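Local coordinates for protein endostatin (Mus musculus, PDB 1KOE) that inhibits angiogenesis as the C-terminal fragment of the collagen XVIII alpha1 chain and probably binds heparin, at residues N10-G15 against P106-K111. Residues are numbered along the deposited sequence; the frame is centred on the assembly and turned at random.
Sequences NTPLSG and PAWPQK
Ala107 meets Pro12 through its backbone: the carbonyl O of Ala107 lies 3.5 Å from Pro12 CD, with CG of the same ring slightly farther off. Ala107 CB lies 3.8 Å above the plane of the Trp108 indole, displaced toward the rim.

Trp108 is the main partner on this side. Its CG stands anti to the carbonyl carbon (chi1 -68°), and the indole reaches across to the backbone of 10-12. The pyrrole end meets the proline ring obliquely, with Trp108 CD1 3.7 Å from Pro12 CD. At the benzo end, Trp108 CZ2 lies 3.6 Å from Asn10 O, an oxygen that is hydrogen-bonded to Arg100. The polar link runs through water: Trp108 NE1 donates to a water at 3.0 Å, which in turn donates to Thr11 O at 2.8 Å. The water takes the indole N-H and hands a bond on to the 10-15 backbone.

This is loop-to-loop packing at the surface of the endostatin domain, whose fold is related to that of C-type lectins. The loop between strand 4-8 and helix 19-33 here meets the loop leading into strand 112-114.

Beyond Pro109, the Lys111 side chain bends back toward Trp108. Lys111 NZ donates to Trp108 O at 2.6 Å, tilted 16° from the carbonyl plane. Val102 O also accepts from this ammonium group, tying the tryptophan backbone to the preceding part of its loop.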
loop_
_atom_site.group_PDB
_atom_site.type_symbol
_atom_site.label_atom_id
_atom_site.label_comp_id
_atom_site.label_asym_id
_atom_site.label_seq_id
_atom_site.Cartn_x
_atom_site.Cartn_y
_atom_site.Cartn_z
ATOM N N ASN A 10 -5.359 -9.852 2.138
ATOM C CA ASN A 10 -6.431 -10.694 1.620
ATOM C C ASN A 10 -7.858 -10.183 1.787
ATOM O O ASN A 10 -8.791 -10.811 1.285
ATOM C CB ASN A 10 -6.292 -12.121 2.159
ATOM C CG ASN A 10 -5.044 -12.827 1.633
ATOM O OD1 ASN A 10 -4.585 -12.570 0.519
ATOM N ND2 ASN A 10 -4.495 -13.730 2.439
ATOM N N THR A 11 -8.037 -9.112 2.556
ATOM C CA THR A 11 -9.363 -8.515 2.704
ATOM C C THR A 11 -9.184 -7.014 2.766
ATOM O O THR A 11 -8.095 -6.525 3.064
ATOM C CB THR A 11 -10.077 -8.889 4.035
ATOM O OG1 THR A 11 -9.428 -8.224 5.127
ATOM C CG2 THR A 11 -10.076 -10.387 4.274
ATOM N N PRO A 12 -10.230 -6.259 2.362
ATOM C CA PRO A 12 -10.115 -4.803 2.439
ATOM C C PRO A 12 -10.203 -4.481 3.928
ATOM O O PRO A 12 -10.626 -5.334 4.733
ATOM C CB PRO A 12 -11.364 -4.323 1.695
ATOM C CG PRO A 12 -12.343 -5.423 1.886
ATOM C CD PRO A 12 -11.482 -6.659 1.704
ATOM N N LEU A 13 -9.793 -3.273 4.297
ATOM C CA LEU A 13 -9.844 -2.832 5.681
ATOM C C LEU A 13 -10.351 -1.410 5.728
ATOM O O LEU A 13 -10.142 -0.639 4.794
ATOM C CB LEU A 13 -8.440 -2.857 6.290
ATOM C CG LEU A 13 -7.746 -4.210 6.557
ATOM C CD1 LEU A 13 -6.394 -3.942 7.226
ATOM C CD2 LEU A 13 -8.600 -5.079 7.450
ATOM N N SER A 14 -11.055 -1.073 6.798
ATOM C CA SER A 14 -11.512 0.303 6.985
ATOM C C SER A 14 -10.303 1.032 7.603
ATOM O O SER A 14 -9.247 0.431 7.805
ATOM C CB SER A 14 -12.687 0.338 7.967
ATOM O OG SER A 14 -12.259 0.021 9.283
ATOM N N GLY A 15 -10.470 2.305 7.942
ATOM C CA GLY A 15 -9.389 3.054 8.545
ATOM C C GLY A 15 -9.054 2.606 9.964
ATOM O O GLY A 15 -8.005 2.976 10.485
ATOM N N PRO A 106 -14.492 -9.655 -6.746
ATOM C CA PRO A 106 -15.528 -8.950 -5.976
ATOM C C PRO A 106 -15.324 -8.792 -4.462
ATOM O O PRO A 106 -16.052 -8.022 -3.823
ATOM C CB PRO A 106 -16.798 -9.739 -6.308
ATOM C CG PRO A 106 -16.276 -11.147 -6.495
ATOM C CD PRO A 106 -15.016 -10.913 -7.315
ATOM N N ALA A 107 -14.323 -9.480 -3.900
ATOM C CA ALA A 107 -14.050 -9.405 -2.460
ATOM C C ALA A 107 -13.611 -8.004 -2.045
ATOM O O ALA A 107 -13.624 -7.666 -0.864
ATOM C CB ALA A 107 -13.012 -10.438 -2.045
ATOM N N TRP A 108 -13.177 -7.212 -3.019
ATOM C CA TRP A 108 -12.790 -5.815 -2.787
ATOM C C TRP A 108 -13.798 -4.985 -3.601
ATOM O O TRP A 108 -13.577 -4.697 -4.779
ATOM C CB TRP A 108 -11.368 -5.547 -3.281
ATOM C CG TRP A 108 -10.298 -6.254 -2.490
ATOM C CD1 TRP A 108 -9.625 -5.768 -1.406
ATOM C CD2 TRP A 108 -9.764 -7.567 -2.741
ATOM N NE1 TRP A 108 -8.708 -6.697 -0.969
ATOM C CE2 TRP A 108 -8.772 -7.806 -1.765
ATOM C CE3 TRP A 108 -10.025 -8.555 -3.697
ATOM C CZ2 TRP A 108 -8.045 -8.993 -1.713
ATOM C CZ3 TRP A 108 -9.300 -9.741 -3.651
ATOM C CH2 TRP A 108 -8.319 -9.947 -2.660
ATOM N N PRO A 109 -14.940 -4.635 -2.991
ATOM C CA PRO A 109 -15.974 -3.854 -3.670
ATOM C C PRO A 109 -15.538 -2.469 -4.129
ATOM O O PRO A 109 -16.078 -1.940 -5.099
ATOM C CB PRO A 109 -17.086 -3.788 -2.625
ATOM C CG PRO A 109 -16.344 -3.855 -1.337
ATOM C CD PRO A 109 -15.349 -4.939 -1.608
ATOM N N GLN A 110 -14.579 -1.869 -3.431
ATOM C CA GLN A 110 -14.092 -0.551 -3.813
ATOM C C GLN A 110 -12.616 -0.638 -4.171
ATOM O O GLN A 110 -11.786 -1.087 -3.377
ATOM C CB GLN A 110 -14.364 0.450 -2.701
ATOM C CG GLN A 110 -15.850 0.536 -2.393
ATOM C CD GLN A 110 -16.244 1.861 -1.834
ATOM O OE1 GLN A 110 -16.567 2.810 -2.604
ATOM N NE2 GLN A 110 -16.268 1.967 -0.509
ATOM N N LYS A 111 -12.303 -0.225 -5.388
ATOM C CA LYS A 111 -10.950 -0.319 -5.905
ATOM C C LYS A 111 -10.014 0.835 -5.557
ATOM O O LYS A 111 -9.250 1.307 -6.411
ATOM C CB LYS A 111 -10.991 -0.572 -7.411
ATOM C CG LYS A 111 -11.977 -1.656 -7.817
ATOM C CD LYS A 111 -11.680 -3.004 -7.170
ATOM C CE LYS A 111 -12.678 -4.023 -7.690
ATOM N NZ LYS A 111 -12.512 -5.361 -7.074
HETATM O O HOH W 1 -6.663 -5.503 0.949
#